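Local coordinates for protein NADPH-ferredoxin reductase FprA (Mycobacterium tuberculosis, PDB 1LQT) that uses FAD to transfer electrons between NADPH and a [2Fe-2S] ferredoxin, and may supply electrons to P450 systems, at residues 3-16 against 32-46. Sequence-based numbering, arbitrary orientation. Where two conformers were deposited one is given.
With FAD (flavin-adenine dinucleotide), chain H.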
# COMPACT_ATOMS: atom_id res chain seq x y z
N PRO A 3 -15.91 -3.46 -29.96
CA PRO A 3 -16.02 -3.40 -28.51
C PRO A 3 -15.75 -1.97 -28.05
O PRO A 3 -15.16 -1.19 -28.78
CB PRO A 3 -14.87 -4.32 -28.05
CG PRO A 3 -13.86 -4.19 -29.10
CD PRO A 3 -14.63 -4.04 -30.40
N TYR A 4 -16.17 -1.65 -26.83
CA TYR A 4 -15.64 -0.49 -26.16
C TYR A 4 -14.20 -0.79 -25.77
O TYR A 4 -13.88 -1.93 -25.42
CB TYR A 4 -16.43 -0.17 -24.90
CG TYR A 4 -17.82 0.37 -25.17
CD1 TYR A 4 -18.00 1.54 -25.87
CD2 TYR A 4 -18.94 -0.27 -24.69
CE1 TYR A 4 -19.27 2.04 -26.11
CE2 TYR A 4 -20.21 0.26 -24.90
CZ TYR A 4 -20.36 1.41 -25.62
OH TYR A 4 -21.60 1.95 -25.86
N TYR A 5 -13.36 0.23 -25.82
CA TYR A 5 -11.95 0.12 -25.46
C TYR A 5 -11.77 0.91 -24.18
O TYR A 5 -11.99 2.13 -24.13
CB TYR A 5 -11.07 0.73 -26.53
CG TYR A 5 -11.11 -0.04 -27.81
CD1 TYR A 5 -10.30 -1.15 -28.00
CD2 TYR A 5 -11.98 0.31 -28.81
CE1 TYR A 5 -10.36 -1.88 -29.18
CE2 TYR A 5 -12.04 -0.41 -30.00
CZ TYR A 5 -11.24 -1.50 -30.16
OH TYR A 5 -11.29 -2.23 -31.33
N ILE A 6 -11.35 0.20 -23.14
CA ILE A 6 -11.12 0.81 -21.84
C ILE A 6 -9.66 0.66 -21.46
O ILE A 6 -9.10 -0.42 -21.54
CB ILE A 6 -11.96 0.11 -20.76
CG1 ILE A 6 -13.41 -0.14 -21.21
CG2 ILE A 6 -11.92 0.90 -19.46
CD1 ILE A 6 -14.20 1.06 -21.52
N ALA A 7 -9.07 1.77 -21.03
CA ALA A 7 -7.72 1.73 -20.47
C ALA A 7 -7.85 1.79 -18.97
O ALA A 7 -8.64 2.56 -18.44
CB ALA A 7 -6.90 2.91 -20.93
N ILE A 8 -7.02 0.99 -18.30
CA ILE A 8 -6.93 1.02 -16.83
C ILE A 8 -5.50 1.34 -16.51
O ILE A 8 -4.58 0.68 -17.01
CB ILE A 8 -7.38 -0.31 -16.21
CG1 ILE A 8 -8.82 -0.64 -16.58
CG2 ILE A 8 -7.20 -0.24 -14.70
CD1 ILE A 8 -9.26 -1.97 -16.09
N VAL A 9 -5.29 2.37 -15.69
CA VAL A 9 -3.96 2.84 -15.32
C VAL A 9 -3.69 2.32 -13.92
O VAL A 9 -4.32 2.73 -12.95
CB VAL A 9 -3.87 4.36 -15.40
CG1 VAL A 9 -2.48 4.81 -15.00
CG2 VAL A 9 -4.24 4.82 -16.82
N GLY A 10 -2.74 1.40 -13.84
CA GLY A 10 -2.43 0.65 -12.65
C GLY A 10 -2.91 -0.78 -12.78
O GLY A 10 -3.80 -1.09 -13.57
N SER A 11 -2.32 -1.65 -11.94
CA SER A 11 -2.56 -3.10 -12.02
C SER A 11 -2.65 -3.75 -10.65
O SER A 11 -2.37 -4.93 -10.50
CB SER A 11 -1.50 -3.76 -12.88
OG SER A 11 -0.22 -3.71 -12.28
N GLY A 12 -3.03 -2.96 -9.65
CA GLY A 12 -3.31 -3.49 -8.34
C GLY A 12 -4.73 -4.02 -8.25
O GLY A 12 -5.43 -4.20 -9.24
N PRO A 13 -5.17 -4.32 -7.02
CA PRO A 13 -6.52 -4.86 -6.83
C PRO A 13 -7.63 -4.05 -7.45
O PRO A 13 -8.50 -4.63 -8.08
CB PRO A 13 -6.63 -4.94 -5.30
CG PRO A 13 -5.28 -5.04 -4.82
CD PRO A 13 -4.41 -4.24 -5.75
N SER A 14 -7.66 -2.75 -7.26
CA SER A 14 -8.79 -1.99 -7.79
C SER A 14 -8.83 -2.06 -9.32
O SER A 14 -9.90 -2.19 -9.89
CB SER A 14 -8.79 -0.55 -7.27
OG SER A 14 -7.77 0.26 -7.79
N ALA A 15 -7.67 -2.03 -9.95
CA ALA A 15 -7.57 -2.19 -11.40
C ALA A 15 -8.13 -3.53 -11.85
O ALA A 15 -8.89 -3.61 -12.81
CB ALA A 15 -6.14 -2.04 -11.83
N PHE A 16 -7.70 -4.60 -11.18
CA PHE A 16 -8.15 -5.93 -11.58
C PHE A 16 -9.60 -6.20 -11.28
O PHE A 16 -10.28 -6.90 -12.06
CB PHE A 16 -7.24 -7.03 -11.00
CG PHE A 16 -6.09 -7.32 -11.90
CD1 PHE A 16 -6.29 -8.08 -13.04
CD2 PHE A 16 -4.82 -6.83 -11.64
CE1 PHE A 16 -5.24 -8.34 -13.90
CE2 PHE A 16 -3.80 -7.08 -12.52
CZ PHE A 16 -4.01 -7.82 -13.64
N LEU A 32 -22.98 -5.56 -26.10
CA LEU A 32 -21.99 -4.90 -25.26
C LEU A 32 -20.74 -5.77 -25.26
O LEU A 32 -20.76 -6.89 -24.77
CB LEU A 32 -22.49 -4.74 -23.84
CG LEU A 32 -21.54 -3.98 -22.92
CD1 LEU A 32 -21.25 -2.58 -23.38
CD2 LEU A 32 -22.06 -3.96 -21.48
N ASP A 33 -19.69 -5.26 -25.84
CA ASP A 33 -18.41 -5.95 -25.90
C ASP A 33 -17.34 -5.03 -25.33
O ASP A 33 -17.47 -3.81 -25.40
CB ASP A 33 -18.10 -6.34 -27.35
CG ASP A 33 -19.29 -6.98 -28.05
OD1 ASP A 33 -19.68 -8.06 -27.64
OD2 ASP A 33 -19.92 -6.46 -29.01
N MET A 34 -16.29 -5.62 -24.79
CA MET A 34 -15.26 -4.89 -24.08
C MET A 34 -13.87 -5.37 -24.47
O MET A 34 -13.62 -6.55 -24.69
CB MET A 34 -15.39 -5.05 -22.56
CG MET A 34 -16.47 -4.19 -21.93
SD MET A 34 -16.11 -2.42 -21.85
CE MET A 34 -17.66 -1.92 -21.10
N ALA A 35 -12.95 -4.42 -24.51
CA ALA A 35 -11.51 -4.66 -24.66
C ALA A 35 -10.88 -3.82 -23.55
O ALA A 35 -11.19 -2.64 -23.44
CB ALA A 35 -11.02 -4.21 -26.01
N VAL A 36 -9.99 -4.41 -22.78
CA VAL A 36 -9.33 -3.75 -21.66
C VAL A 36 -7.82 -3.79 -21.82
O VAL A 36 -7.25 -4.86 -21.95
CB VAL A 36 -9.72 -4.47 -20.35
CG1 VAL A 36 -8.95 -3.89 -19.15
CG2 VAL A 36 -11.20 -4.43 -20.13
N ASP A 37 -7.19 -2.62 -21.82
CA ASP A 37 -5.74 -2.47 -21.82
C ASP A 37 -5.36 -1.90 -20.47
O ASP A 37 -5.85 -0.85 -20.06
CB ASP A 37 -5.28 -1.50 -22.91
CG ASP A 37 -5.35 -2.08 -24.30
OD1 ASP A 37 -5.47 -3.31 -24.43
OD2 ASP A 37 -5.26 -1.29 -25.27
N MET A 38 -4.47 -2.59 -19.78
CA MET A 38 -3.99 -2.20 -18.47
C MET A 38 -2.56 -1.73 -18.58
O MET A 38 -1.71 -2.47 -19.05
CB MET A 38 -4.11 -3.40 -17.54
CG MET A 38 -3.70 -3.11 -16.14
SD MET A 38 -3.98 -4.53 -15.03
CE MET A 38 -5.70 -4.51 -14.78
N LEU A 39 -2.32 -0.49 -18.17
CA LEU A 39 -1.02 0.16 -18.23
C LEU A 39 -0.47 0.30 -16.84
O LEU A 39 -1.11 0.90 -15.99
CB LEU A 39 -1.18 1.57 -18.82
CG LEU A 39 -1.92 1.65 -20.16
CD1 LEU A 39 -1.81 3.10 -20.68
CD2 LEU A 39 -1.56 0.68 -21.15
N GLU A 40 0.71 -0.21 -16.61
CA GLU A 40 1.30 -0.28 -15.28
C GLU A 40 2.69 0.31 -15.30
O GLU A 40 3.52 -0.02 -16.13
CB GLU A 40 1.35 -1.73 -14.82
CG GLU A 40 2.26 -2.01 -13.61
CD GLU A 40 1.89 -1.22 -12.37
OE1 GLU A 40 0.69 -1.19 -12.03
OE2 GLU A 40 2.82 -0.66 -11.74
N MET A 41 2.94 1.17 -14.32
CA MET A 41 4.21 1.85 -14.12
C MET A 41 5.43 0.92 -13.98
O MET A 41 6.50 1.22 -14.48
CB MET A 41 4.05 2.68 -12.82
CG MET A 41 5.36 3.25 -12.29
SD MET A 41 5.12 4.65 -11.21
CE MET A 41 4.46 3.84 -9.58
N LEU A 42 5.25 -0.13 -13.19
CA LEU A 42 6.31 -1.08 -12.94
C LEU A 42 6.30 -2.17 -13.99
O LEU A 42 5.31 -2.37 -14.69
CB LEU A 42 6.10 -1.73 -11.56
CG LEU A 42 6.05 -0.75 -10.40
CD1 LEU A 42 5.88 -1.52 -9.10
CD2 LEU A 42 7.28 0.12 -10.31
N PRO A 43 7.38 -2.93 -14.12
CA PRO A 43 7.36 -4.09 -15.01
C PRO A 43 6.42 -5.20 -14.55
O PRO A 43 6.07 -6.08 -15.34
CB PRO A 43 8.82 -4.57 -14.99
CG PRO A 43 9.58 -3.34 -14.66
CD PRO A 43 8.74 -2.64 -13.65
N THR A 44 6.07 -5.18 -13.27
CA THR A 44 5.33 -6.24 -12.62
C THR A 44 3.94 -5.75 -12.22
O THR A 44 3.83 -4.63 -11.74
CB THR A 44 6.07 -6.71 -11.36
OG1 THR A 44 6.20 -5.59 -10.45
CG2 THR A 44 7.49 -7.18 -11.66
N PRO A 45 2.93 -6.61 -12.36
CA PRO A 45 1.57 -6.26 -11.94
C PRO A 45 1.37 -6.50 -10.46
O PRO A 45 2.26 -6.96 -9.73
CB PRO A 45 0.73 -7.24 -12.76
CG PRO A 45 1.60 -8.49 -12.78
CD PRO A 45 2.99 -7.96 -12.94
N TRP A 46 0.16 -6.15 -10.03
CA TRP A 46 -0.44 -6.52 -8.74
C TRP A 46 -0.35 -5.45 -7.65
O TRP A 46 -0.93 -5.61 -6.59
CB TRP A 46 -0.03 -7.90 -8.22
CG TRP A 46 -0.22 -9.03 -9.23
CD1 TRP A 46 -1.06 -9.04 -10.35
CD2 TRP A 46 0.40 -10.29 -9.20
NE1 TRP A 46 -0.94 -10.23 -11.01
CE2 TRP A 46 -0.02 -11.01 -10.34
CE3 TRP A 46 1.33 -10.90 -8.35
CZ2 TRP A 46 0.41 -12.32 -10.61
CZ3 TRP A 46 1.75 -12.18 -8.62
CH2 TRP A 46 1.31 -12.86 -9.75
PA FAD H . -2.30 -0.33 -5.42
O1A FAD H . -1.34 0.59 -4.80
O2A FAD H . -2.37 -1.75 -4.98
O5B FAD H . -2.03 -0.36 -7.00
C5B FAD H . -1.74 0.85 -7.70
C4B FAD H . -0.99 0.45 -8.96
O4B FAD H . -0.95 1.60 -9.80
C3B FAD H . 0.47 0.03 -8.71
O3B FAD H . 0.79 -1.17 -9.38
C2B FAD H . 1.25 1.21 -9.22
O2B FAD H . 2.57 0.95 -9.62
C1B FAD H . 0.35 1.71 -10.36
N9A FAD H . 0.57 3.10 -10.74
C8A FAD H . 0.64 4.17 -9.90
N7A FAD H . 0.83 5.31 -10.55
C5A FAD H . 0.91 4.94 -11.88
C6A FAD H . 1.11 5.70 -13.04
N6A FAD H . 1.23 7.02 -13.05
N1A FAD H . 1.13 5.02 -14.22
C2A FAD H . 0.96 3.67 -14.22
N3A FAD H . 0.75 2.89 -13.16
C4A FAD H . 0.74 3.57 -12.01
N1 FAD H . -4.69 -5.60 2.42
C2 FAD H . -5.04 -6.87 2.79
O2 FAD H . -6.14 -7.32 2.52
N3 FAD H . -4.14 -7.63 3.51
C4 FAD H . -2.87 -7.23 3.80
O4 FAD H . -2.08 -7.98 4.42
C4X FAD H . -2.49 -5.95 3.37
N5 FAD H . -1.22 -5.48 3.60
C5X FAD H . -0.88 -4.21 3.21
C6 FAD H . 0.37 -3.72 3.46
C7 FAD H . 0.74 -2.43 3.15
C7M FAD H . 2.14 -1.94 3.44
C8 FAD H . -0.21 -1.60 2.53
C8M FAD H . 0.13 -0.17 2.19
C9 FAD H . -1.48 -2.09 2.24
C9A FAD H . -1.84 -3.39 2.57
N10 FAD H . -3.12 -3.89 2.31
C10 FAD H . -3.44 -5.17 2.69
C1' FAD H . -4.15 -3.08 1.60
C2' FAD H . -4.04 -3.26 0.08
O2' FAD H . -2.69 -3.16 -0.28
C3' FAD H . -4.88 -2.18 -0.63
O3' FAD H . -6.26 -2.30 -0.29
C4' FAD H . -4.88 -2.26 -2.16
O4' FAD H . -3.63 -2.71 -2.66
C5' FAD H . -5.23 -0.90 -2.76
O5' FAD H . -5.41 -1.15 -4.16
P FAD H . -5.25 -0.05 -5.29
O1P FAD H . -5.56 -0.78 -6.54
O2P FAD H . -6.03 1.20 -5.01
O3P FAD H . -3.74 0.41 -5.26
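Strands 4-9 and 34-40 run parallel, joined by seven backbone hydrogen bonds from Tyr4 N to Asp33 O through Gly10 N to Leu39 O (2.7 Å). Beyond them, Trp46 N reaches Ser11 O at 2.8 Å, tying the glycine-rich turn to residues 45-46.

Polar groups gather around the adenosine ribose and the diphosphate of FAD. Glu40, its chain bent at chi2 (59°) to turn the carboxylate back toward the ribose and Ser11, takes O3B on OE1 and O2B on OE2, as acidic residues near the C-terminal end of the second strand do in dinucleotide-binding folds. Ser11 OG donates to Glu40 OE1 (2.7 Å) from above the carboxylate plane, and Leu42 N holds OE2, so both oxygens are fixed. Gly10 and Gly12, lacking side chains, let the turn lie close to FAD, and the phi of Gly10 (107°) independently calls for glycine; Ser14 N and OG bind O1P.

Among apolar contacts, Met38 extends from its backbone and turns at chi3 (-76°), setting CE 3.7 Å over the centre of the Phe16 ring as a CH-pi contact, while SD makes a Met-aromatic contact with the same face. Its SD touches Ser11 CB at 3.4 Å. Ile8 CD1 meets Val36 CG1 at 3.6 Å, branched chains filling the same sheet face.

Helix 13-28 completes this Rossmann beta-alpha-beta unit, while strands 99-102 and 76-80 flank the pair and helix 370-391 packs against Tyr4 and Met34.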